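Sister chromatid cohesion protein (Chaetomium thermophilum, PDB 5T8V) probably acts as a cohesin loader on chromatin, this chain being the C-terminal, HEAT-repeat part of the longer Scc2 protein. Local coordinates at residues Asp164-Ile167 against Met168-Glu172; Leu173-Ser177 against Asp178-Leu182; Ser243-Glu246 against Thr247-Asp251. One frame throughout, in Å; residues are numbered along the deposited sequence.

Contact 1. Residues Asp164-Ile167 against Met168-Glu172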
ATOM      1  N   ASP A 164     -50.855 -14.641  10.625  1.00 39.82           N
ATOM      2  CA  ASP A 164     -50.730 -15.592   9.522  1.00 40.71           C
ATOM      3  C   ASP A 164     -51.748 -15.318   8.422  1.00 40.47           C
ATOM      4  O   ASP A 164     -51.437 -15.459   7.233  1.00 42.04           O
ATOM      5  CB  ASP A 164     -50.893 -17.022  10.040  1.00 41.25           C
ATOM      6  CG  ASP A 164     -49.678 -17.517  10.796  1.00 44.10           C
ATOM      7  OD1 ASP A 164     -48.558 -17.039  10.515  1.00 45.80           O
ATOM      8  OD2 ASP A 164     -49.845 -18.394  11.669  1.00 44.60           O
ATOM      9  N   GLY A 165     -52.964 -14.924   8.791  1.00 22.53           N
ATOM     10  CA  GLY A 165     -54.076 -14.942   7.859  1.00 22.96           C
ATOM     11  C   GLY A 165     -54.477 -13.615   7.247  1.00 22.41           C
ATOM     12  O   GLY A 165     -55.236 -13.599   6.275  1.00 23.10           O
ATOM     13  N   ILE A 166     -53.993 -12.498   7.791  1.00 23.25           N
ATOM     14  CA  ILE A 166     -54.435 -11.189   7.317  1.00 22.66           C
ATOM     15  C   ILE A 166     -53.254 -10.236   7.162  1.00 23.70           C
ATOM     16  O   ILE A 166     -52.987  -9.741   6.062  1.00 24.33           O
ATOM     17  CB  ILE A 166     -55.500 -10.604   8.265  1.00 20.49           C
ATOM     18  CG1 ILE A 166     -56.726 -11.526   8.288  1.00 21.87           C
ATOM     19  CG2 ILE A 166     -55.888  -9.194   7.826  1.00 20.13           C
ATOM     20  CD1 ILE A 166     -57.897 -11.030   9.117  1.00 21.48           C
ATOM     21  N   ILE A 167     -52.543  -9.973   8.258  1.00 34.51           N
ATOM     22  CA  ILE A 167     -51.523  -8.924   8.256  1.00 33.43           C
ATOM     23  C   ILE A 167     -50.443  -9.235   7.226  1.00 34.94           C
ATOM     24  O   ILE A 167     -50.158  -8.430   6.329  1.00 35.87           O
ATOM     25  CB  ILE A 167     -50.928  -8.757   9.666  1.00 31.57           C
ATOM     26  CG1 ILE A 167     -52.033  -8.418  10.672  1.00 30.73           C
ATOM     27  CG2 ILE A 167     -49.874  -7.660   9.675  1.00 32.14           C
ATOM     28  CD1 ILE A 167     -51.619  -8.578  12.118  1.00 30.49           C
ATOM     29  N   MET A 168     -49.829 -10.413   7.337  1.00 31.79           N
ATOM     30  CA  MET A 168     -48.751 -10.775   6.419  1.00 33.10           C
ATOM     31  C   MET A 168     -49.232 -10.885   4.978  1.00 33.85           C
ATOM     32  O   MET A 168     -48.646 -10.226   4.102  1.00 35.13           O
ATOM     33  CB  MET A 168     -48.095 -12.076   6.892  1.00 33.76           C
ATOM     34  CG  MET A 168     -47.515 -12.008   8.304  1.00 33.17           C
ATOM     35  SD  MET A 168     -46.106 -10.892   8.470  1.00 34.52           S
ATOM     36  CE  MET A 168     -44.867 -11.743   7.498  1.00 36.56           C
ATOM     37  N   PRO A 169     -50.267 -11.667   4.655  1.00 27.53           N
ATOM     38  CA  PRO A 169     -50.693 -11.744   3.247  1.00 29.73           C
ATOM     39  C   PRO A 169     -51.139 -10.411   2.674  1.00 29.86           C
ATOM     40  O   PRO A 169     -50.984 -10.187   1.466  1.00 31.14           O
ATOM     41  CB  PRO A 169     -51.841 -12.764   3.279  1.00 29.12           C
ATOM     42  CG  PRO A 169     -52.282 -12.823   4.702  1.00 27.14           C
ATOM     43  CD  PRO A 169     -51.066 -12.551   5.522  1.00 26.48           C
ATOM     44  N   LEU A 170     -51.691  -9.515   3.496  1.00 30.77           N
ATOM     45  CA  LEU A 170     -52.060  -8.195   2.994  1.00 31.10           C
ATOM     46  C   LEU A 170     -50.826  -7.353   2.706  1.00 32.60           C
ATOM     47  O   LEU A 170     -50.764  -6.665   1.680  1.00 34.67           O
ATOM     48  CB  LEU A 170     -52.970  -7.481   3.991  1.00 30.67           C
ATOM     49  CG  LEU A 170     -54.461  -7.821   3.907  1.00 31.91           C
ATOM     50  CD1 LEU A 170     -55.205  -7.232   5.091  1.00 31.27           C
ATOM     51  CD2 LEU A 170     -55.060  -7.309   2.611  1.00 33.39           C
ATOM     52  N   ALA A 171     -49.836  -7.391   3.598  1.00 24.85           N
ATOM     53  CA  ALA A 171     -48.602  -6.656   3.352  1.00 25.85           C
ATOM     54  C   ALA A 171     -47.896  -7.167   2.103  1.00 27.86           C
ATOM     55  O   ALA A 171     -47.356  -6.378   1.319  1.00 29.21           O
ATOM     56  CB  ALA A 171     -47.681  -6.758   4.566  1.00 25.16           C
ATOM     57  N   GLU A 172     -47.900  -8.486   1.892  1.00 49.98           N
ATOM     58  CA  GLU A 172     -47.159  -9.077   0.785  1.00 53.30           C
ATOM     59  C   GLU A 172     -47.904  -9.007  -0.541  1.00 54.08           C
ATOM     60  O   GLU A 172     -47.275  -9.155  -1.595  1.00 56.77           O
ATOM     61  CB  GLU A 172     -46.829 -10.538   1.095  1.00 55.50           C
ATOM     62  CG  GLU A 172     -45.967 -10.729   2.332  1.00 57.91           C
ATOM     63  CD  GLU A 172     -45.518 -12.165   2.517  1.00 60.01           C
ATOM     64  OE1 GLU A 172     -45.807 -12.997   1.632  1.00 61.90           O
ATOM     65  OE2 GLU A 172     -44.874 -12.460   3.546  1.00 59.96           O
TER
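A proline kink near the C-terminal end of helix 149-172 brings Asp164, Gly165 and Ile166 against Pro169, just after a wider pi-type turn over residues 164-167. Pro169 has no N-H, so the usual helical bond back to Gly165 O cannot form, and its ring fills the place instead. CG of Pro169 lies 3.4 Å from Gly165 O, while its CD lies 3.4 Å from Asp164 O, so CH2 groups of the ring rest against both carbonyl oxygens. The buried Gly165 has a backbone hydrogen-bond partner in Val104, outside the helix.

Beyond the proline the ordinary helical pattern returns. Leu170 N donates to Ile166 O over 2.9 Å, with an N-H...O angle of 151°, and Ala171 N reaches Ile167 O, also at 2.9 Å and rather straighter at 162°. Both donors are tilted somewhat from the carbonyl planes. One turn apart, Ile166 and Leu170 lie side by side and point the same way. With CG1 of Ile166 beside the backbone N (chi1 -62°), its CG2 branch stands anti to that N and comes alongside Leu170 CD1, at 3.4 Å. These branched aliphatic residues suit a face packed on helix 190-213, where Ile166 meets Leu196 and Leu170 meets Ile193 and Met197. Ile167 and Met168 reach Ile234 in a loop, which the small Ala171 also touches.

Chemically, the wide turn and the proline's missing N-H interrupt the backbone bonding, which resumes with Leu170 N to Ile166 O. The helix can therefore bend without ending, and its hydrophobic side chains stay in the buried interface between neighbouring helices.

Contact 2. Residues Leu173-Ser177 against Asp178-Leu182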
ATOM      1  N   LEU A 173     -49.216  -8.784  -0.522  1.00 39.65           N
ATOM      2  CA  LEU A 173     -50.004  -8.831  -1.748  1.00 40.66           C
ATOM      3  C   LEU A 173     -49.608  -7.698  -2.685  1.00 42.85           C
ATOM      4  O   LEU A 173     -49.545  -6.533  -2.279  1.00 42.39           O
ATOM      5  CB  LEU A 173     -51.494  -8.743  -1.426  1.00 38.42           C
ATOM      6  CG  LEU A 173     -52.417  -9.021  -2.611  1.00 39.30           C
ATOM      7  CD1 LEU A 173     -52.427 -10.507  -2.936  1.00 39.88           C
ATOM      8  CD2 LEU A 173     -53.823  -8.516  -2.330  1.00 38.90           C
ATOM      9  N   ARG A 174     -49.358  -8.042  -3.946  1.00 43.30           N
ATOM     10  CA  ARG A 174     -48.972  -7.084  -4.968  1.00 45.32           C
ATOM     11  C   ARG A 174     -49.982  -7.104  -6.108  1.00 48.00           C
ATOM     12  O   ARG A 174     -50.905  -7.923  -6.144  1.00 47.34           O
ATOM     13  CB  ARG A 174     -47.566  -7.386  -5.499  1.00 46.74           C
ATOM     14  CG  ARG A 174     -46.478  -7.295  -4.444  1.00 46.25           C
ATOM     15  CD  ARG A 174     -46.292  -5.867  -3.946  1.00 45.64           C
ATOM     16  NE  ARG A 174     -45.281  -5.784  -2.894  1.00 44.73           N
ATOM     17  CZ  ARG A 174     -45.525  -5.948  -1.596  1.00 41.84           C
ATOM     18  NH1 ARG A 174     -46.754  -6.206  -1.168  1.00 39.07           N
ATOM     19  NH2 ARG A 174     -44.533  -5.856  -0.721  1.00 41.93           N
ATOM     20  N   ASN A 175     -49.793  -6.181  -7.047  1.00 50.58           N
ATOM     21  CA  ASN A 175     -50.712  -6.019  -8.173  1.00 53.45           C
ATOM     22  C   ASN A 175     -50.182  -6.792  -9.380  1.00 58.24           C
ATOM     23  O   ASN A 175     -49.810  -6.235 -10.413  1.00 60.42           O
ATOM     24  CB  ASN A 175     -50.898  -4.537  -8.485  1.00 53.68           C
ATOM     25  CG  ASN A 175     -52.151  -4.266  -9.290  1.00 53.94           C
ATOM     26  OD1 ASN A 175     -52.564  -5.083 -10.111  1.00 55.07           O
ATOM     27  ND2 ASN A 175     -52.765  -3.113  -9.052  1.00 53.00           N
ATOM     28  N   THR A 176     -50.154  -8.112  -9.219  1.00 62.92           N
ATOM     29  CA  THR A 176     -49.692  -9.025 -10.253  1.00 66.84           C
ATOM     30  C   THR A 176     -50.881  -9.575 -11.030  1.00 69.87           C
ATOM     31  O   THR A 176     -51.989  -9.697 -10.501  1.00 68.51           O
ATOM     32  CB  THR A 176     -48.892 -10.179  -9.642  1.00 66.47           C
ATOM     33  OG1 THR A 176     -47.888  -9.653  -8.765  1.00 65.25           O
ATOM     34  CG2 THR A 176     -48.217 -11.015 -10.726  1.00 69.65           C
ATOM     35  N   SER A 177     -50.639  -9.909 -12.300  1.00 83.29           N
ATOM     36  CA  SER A 177     -51.696 -10.480 -13.129  1.00 86.23           C
ATOM     37  C   SER A 177     -52.304 -11.720 -12.486  1.00 87.90           C
ATOM     38  O   SER A 177     -53.467 -12.047 -12.749  1.00 88.86           O
ATOM     39  CB  SER A 177     -51.146 -10.818 -14.515  1.00 88.93           C
ATOM     40  OG  SER A 177     -52.142 -11.419 -15.325  1.00 90.22           O
ATOM     41  N   ASP A 178     -51.540 -12.418 -11.643  1.00 96.88           N
ATOM     42  CA  ASP A 178     -52.048 -13.614 -10.981  1.00 95.20           C
ATOM     43  C   ASP A 178     -52.981 -13.261  -9.828  1.00 90.76           C
ATOM     44  O   ASP A 178     -53.963 -13.971  -9.582  1.00 89.88           O
ATOM     45  CB  ASP A 178     -50.876 -14.464 -10.484  1.00 96.14           C
ATOM     46  CG  ASP A 178     -51.291 -15.873 -10.106  1.00 96.94           C
ATOM     47  OD1 ASP A 178     -52.389 -16.043  -9.535  1.00 96.63           O
ATOM     48  OD2 ASP A 178     -50.517 -16.813 -10.385  1.00 98.80           O
ATOM     49  N   THR A 179     -52.695 -12.166  -9.117  1.00 53.36           N
ATOM     50  CA  THR A 179     -53.504 -11.727  -7.984  1.00 51.39           C
ATOM     51  C   THR A 179     -54.051 -10.317  -8.184  1.00 47.55           C
ATOM     52  O   THR A 179     -54.398  -9.644  -7.209  1.00 46.30           O
ATOM     53  CB  THR A 179     -52.686 -11.800  -6.691  1.00 53.86           C
ATOM     54  OG1 THR A 179     -51.534 -10.952  -6.798  1.00 56.08           O
ATOM     55  CG2 THR A 179     -52.234 -13.232  -6.424  1.00 56.06           C
ATOM     56  N   GLU A 180     -54.143  -9.864  -9.435  1.00 74.13           N
ATOM     57  CA  GLU A 180     -54.636  -8.520  -9.723  1.00 71.25           C
ATOM     58  C   GLU A 180     -56.025  -8.301  -9.130  1.00 66.38           C
ATOM     59  O   GLU A 180     -56.258  -7.339  -8.382  1.00 63.79           O
ATOM     60  CB  GLU A 180     -54.650  -8.311 -11.239  1.00 73.28           C
ATOM     61  CG  GLU A 180     -55.147  -6.957 -11.707  1.00 75.10           C
ATOM     62  CD  GLU A 180     -55.246  -6.868 -13.220  1.00 79.24           C
ATOM     63  OE1 GLU A 180     -55.512  -5.762 -13.737  1.00 81.87           O
ATOM     64  OE2 GLU A 180     -55.056  -7.907 -13.893  1.00 80.79           O
ATOM     65  N   GLU A 181     -56.961  -9.197  -9.451  1.00 63.02           N
ATOM     66  CA  GLU A 181     -58.354  -9.010  -9.056  1.00 60.72           C
ATOM     67  C   GLU A 181     -58.481  -8.845  -7.547  1.00 56.72           C
ATOM     68  O   GLU A 181     -59.153  -7.926  -7.064  1.00 55.71           O
ATOM     69  CB  GLU A 181     -59.190 -10.194  -9.544  1.00 61.57           C
ATOM     70  CG  GLU A 181     -60.690  -9.970  -9.467  1.00 61.43           C
ATOM     71  CD  GLU A 181     -61.482 -11.188  -9.903  1.00 62.69           C
ATOM     72  OE1 GLU A 181     -60.855 -12.214 -10.247  1.00 63.37           O
ATOM     73  OE2 GLU A 181     -62.729 -11.121  -9.901  1.00 62.59           O
ATOM     74  N   LEU A 182     -57.841  -9.732  -6.781  1.00 47.44           N
ATOM     75  CA  LEU A 182     -57.904  -9.633  -5.326  1.00 43.22           C
ATOM     76  C   LEU A 182     -57.329  -8.309  -4.839  1.00 39.77           C
ATOM     77  O   LEU A 182     -57.905  -7.655  -3.958  1.00 37.05           O
ATOM     78  CB  LEU A 182     -57.160 -10.808  -4.693  1.00 43.22           C
ATOM     79  CG  LEU A 182     -57.004 -10.775  -3.171  1.00 41.58           C
ATOM     80  CD1 LEU A 182     -58.352 -10.608  -2.486  1.00 40.90           C
ATOM     81  CD2 LEU A 182     -56.313 -12.038  -2.685  1.00 41.90           C
TER
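Leu173 is the apolar residue at the start of this loop, its two methyl branches meeting different residues. Its CG stands opposite the backbone N (chi1 -170°) and beside the carbonyl carbon, which carries CD1 to within 4.0 Å of Thr179 CB and CD2 to 4.0 Å from Leu182 CG. The Leu173 and Thr179 side chains run antiparallel as they pass, whereas the two leucines cross at a slant. Phe183, Leu186 and Val244 close round Leu173, a buried place that suits a branched aliphatic chain.

Thr179 turns its hydroxyl in between its own N and carbonyl carbon (chi1 60°), and OG1 then gives a weak hydrogen bond to Arg174 O at 3.2 Å. Although Thr179 holds the N-cap position, its hydroxyl is thus spent on Arg174 O instead of capping the helix, and its backbone N makes a weak hydrogen bond to Thr176 O. Asn175, the centre of an inverse gamma turn, sets its OD1 3.6 Å from Glu180 CG, the amide and carboxylate planes being 48° apart. The extended Glu180 carries OE1 on to a salt bridge with Lys184.

The long chain of Arg174 folds back, NH1 donating to Leu173 O at 3.0 Å from above the carbonyl plane and also to Ala171 O, while NH2 takes Glu235 O. An interhelical loop of this kind, turning at Asn175 between helices 149-172 and 180-187, is consistent with the all-helical solenoid of this HEAT-repeat protein.

Contact 3. Residues Ser243-Glu246 against Thr247-Asp251; sequences SVIE and TQKFD
Ile245 sets the CG1-CD1 arm of its side chain against the outer end of the Phe250 ring, the two side chains crossing at about a right angle. CG1 lies 3.5 Å from Phe250 CE2, and CD1 lies 3.7 Å from Phe250 CZ; the approach of CG1 to the ring is oblique. The arm gets there because CG1 stands between the isoleucine's own N and carbonyl carbon (chi1 59°). A long, branched aliphatic chain suits this spot, where Leu194 and Met197 of helix 190-213 also touch it.

From its other partners the ring gains a buried setting: Met197, Ile234 and Thr236 lie against it, and Leu170 and Ala171 of helix 149-172 pack there too. An alanine in place of Phe250 would probably open a gap beside the CG1-CD1 arm of Ile245 and leave Leu170 and Ala171 without their aromatic neighbour.

Polar bonds hold the loop that leads into helix 247-267. Ser243 OG donates to Ile245 O at 2.9 Å, arriving above the carbonyl plane, and the same hydroxyl sits 3.8 Å from Thr247 CG2. Glu246 O accepts Lys249 N over 3.1 Å at an N-H...O angle of 143°, again from above the plane. Thr247 OG1 makes a weak hydrogen bond with Glu240. Lys249 rests its CB 3.4 Å from Glu246 O, then bends away so that NZ reaches Thr198.

The chemistry is thus divided: backbone-directed bonds shape the entry to the helix, while the Ile245-Phe250 pair turns an apolar side inward toward the neighbouring helices.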
ATOM      1  N   SER A 243     -49.436  -1.394  -2.670  1.00 64.02           N
ATOM      2  CA  SER A 243     -49.854  -1.869  -1.358  1.00 60.61           C
ATOM      3  C   SER A 243     -51.344  -1.621  -1.190  1.00 58.67           C
ATOM      4  O   SER A 243     -51.849  -0.559  -1.561  1.00 58.90           O
ATOM      5  CB  SER A 243     -49.082  -1.165  -0.245  1.00 59.28           C
ATOM      6  OG  SER A 243     -49.294   0.236  -0.297  1.00 60.70           O
ATOM      7  N   VAL A 244     -52.044  -2.606  -0.623  1.00 52.13           N
ATOM      8  CA  VAL A 244     -53.488  -2.484  -0.435  1.00 50.78           C
ATOM      9  C   VAL A 244     -53.809  -1.265   0.421  1.00 48.33           C
ATOM     10  O   VAL A 244     -54.715  -0.484   0.106  1.00 48.87           O
ATOM     11  CB  VAL A 244     -54.059  -3.774   0.183  1.00 50.86           C
ATOM     12  CG1 VAL A 244     -55.558  -3.640   0.422  1.00 51.76           C
ATOM     13  CG2 VAL A 244     -53.773  -4.966  -0.719  1.00 53.16           C
ATOM     14  N   ILE A 245     -53.077  -1.090   1.520  1.00 36.45           N
ATOM     15  CA  ILE A 245     -53.275   0.029   2.431  1.00 35.20           C
ATOM     16  C   ILE A 245     -51.948   0.755   2.607  1.00 34.37           C
ATOM     17  O   ILE A 245     -50.905   0.325   2.112  1.00 34.60           O
ATOM     18  CB  ILE A 245     -53.840  -0.420   3.796  1.00 33.52           C
ATOM     19  CG1 ILE A 245     -52.898  -1.423   4.467  1.00 32.13           C
ATOM     20  CG2 ILE A 245     -55.226  -1.021   3.614  1.00 34.52           C
ATOM     21  CD1 ILE A 245     -53.318  -1.825   5.869  1.00 30.58           C
ATOM     22  N   GLU A 246     -52.003   1.875   3.325  1.00 55.95           N
ATOM     23  CA  GLU A 246     -50.808   2.672   3.562  1.00 57.57           C
ATOM     24  C   GLU A 246     -49.734   1.840   4.249  1.00 54.82           C
ATOM     25  O   GLU A 246     -49.981   1.202   5.277  1.00 53.37           O
ATOM     26  CB  GLU A 246     -51.152   3.899   4.407  1.00 60.32           C
ATOM     27  CG  GLU A 246     -51.943   4.956   3.656  1.00 65.24           C
ATOM     28  CD  GLU A 246     -52.304   6.145   4.526  1.00 67.01           C
ATOM     29  OE1 GLU A 246     -52.043   6.091   5.747  1.00 67.32           O
ATOM     30  OE2 GLU A 246     -52.851   7.133   3.988  1.00 68.81           O
ATOM     31  N   THR A 247     -48.533   1.856   3.669  1.00 46.17           N
ATOM     32  CA  THR A 247     -47.416   1.090   4.212  1.00 44.46           C
ATOM     33  C   THR A 247     -47.136   1.435   5.671  1.00 43.66           C
ATOM     34  O   THR A 247     -46.703   0.569   6.446  1.00 43.80           O
ATOM     35  CB  THR A 247     -46.174   1.343   3.358  1.00 44.29           C
ATOM     36  OG1 THR A 247     -45.989   2.752   3.188  1.00 44.52           O
ATOM     37  CG2 THR A 247     -46.323   0.692   1.986  1.00 45.37           C
ATOM     38  N   GLN A 248     -47.368   2.690   6.066  1.00 55.68           N
ATOM     39  CA  GLN A 248     -47.064   3.107   7.431  1.00 54.31           C
ATOM     40  C   GLN A 248     -47.803   2.262   8.462  1.00 52.40           C
ATOM     41  O   GLN A 248     -47.288   2.042   9.563  1.00 52.36           O
ATOM     42  CB  GLN A 248     -47.407   4.584   7.617  1.00 57.14           C
ATOM     43  CG  GLN A 248     -46.557   5.524   6.772  1.00 61.52           C
ATOM     44  CD  GLN A 248     -46.626   6.964   7.247  1.00 63.65           C
ATOM     45  OE1 GLN A 248     -47.083   7.243   8.357  1.00 62.93           O
ATOM     46  NE2 GLN A 248     -46.172   7.886   6.408  1.00 66.07           N
ATOM     47  N   LYS A 249     -49.005   1.791   8.135  1.00 37.24           N
ATOM     48  CA  LYS A 249     -49.737   0.921   9.050  1.00 35.85           C
ATOM     49  C   LYS A 249     -48.926  -0.338   9.354  1.00 34.10           C
ATOM     50  O   LYS A 249     -48.716  -0.708  10.523  1.00 33.02           O
ATOM     51  CB  LYS A 249     -51.098   0.584   8.433  1.00 38.30           C
ATOM     52  CG  LYS A 249     -52.172   0.142   9.412  1.00 39.65           C
ATOM     53  CD  LYS A 249     -52.581   1.265  10.367  1.00 40.54           C
ATOM     54  CE  LYS A 249     -53.542   0.759  11.427  1.00 40.63           C
ATOM     55  NZ  LYS A 249     -53.822   1.784  12.470  1.00 40.13           N
ATOM     56  N   PHE A 250     -48.425  -0.990   8.302  1.00 27.81           N
ATOM     57  CA  PHE A 250     -47.573  -2.156   8.491  1.00 26.60           C
ATOM     58  C   PHE A 250     -46.311  -1.790   9.265  1.00 25.81           C
ATOM     59  O   PHE A 250     -45.850  -2.564  10.114  1.00 25.62           O
ATOM     60  CB  PHE A 250     -47.220  -2.773   7.138  1.00 27.32           C
ATOM     61  CG  PHE A 250     -48.412  -3.280   6.373  1.00 28.77           C
ATOM     62  CD1 PHE A 250     -49.182  -4.316   6.873  1.00 28.70           C
ATOM     63  CD2 PHE A 250     -48.755  -2.728   5.152  1.00 30.36           C
ATOM     64  CE1 PHE A 250     -50.276  -4.788   6.171  1.00 30.14           C
ATOM     65  CE2 PHE A 250     -49.848  -3.198   4.446  1.00 31.81           C
ATOM     66  CZ  PHE A 250     -50.607  -4.230   4.956  1.00 31.68           C
ATOM     67  N   ASP A 251     -45.736  -0.613   8.990  1.00 30.09           N
ATOM     68  CA  ASP A 251     -44.628  -0.150   9.819  1.00 29.46           C
ATOM     69  C   ASP A 251     -45.018  -0.172  11.292  1.00 27.35           C
ATOM     70  O   ASP A 251     -44.244  -0.622  12.147  1.00 27.25           O
ATOM     71  CB  ASP A 251     -44.192   1.258   9.409  1.00 31.56           C
ATOM     72  CG  ASP A 251     -43.549   1.300   8.034  1.00 34.24           C
ATOM     73  OD1 ASP A 251     -43.279   0.221   7.461  1.00 35.08           O
ATOM     74  OD2 ASP A 251     -43.302   2.417   7.534  1.00 35.43           O
TER

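Overall arrangement
Contact 1 is the core of the group, its touching residues mostly buried within helix 149-172. Contacts 2 and 3 lie partly at the surface, each where a loop runs into a helix, 180-187 and 247-267 respectively. Phe250 ties contact 3 to contact 1, its CZ lying 3.5 Å from Ala171 N. Contact 2 meets contact 3 more lightly, through Leu173 and Val244, and simply continues the chain from contact 1. Chemistry follows place: a proline kink with regular backbone bonds and aliphatic packing inside the helix, weak threonine bonds, arginine-to-carbonyl bonds and a small buried leucine contact at a partly exposed turn, and an isoleucine-aromatic pair beside polar loop bonds in contact 3.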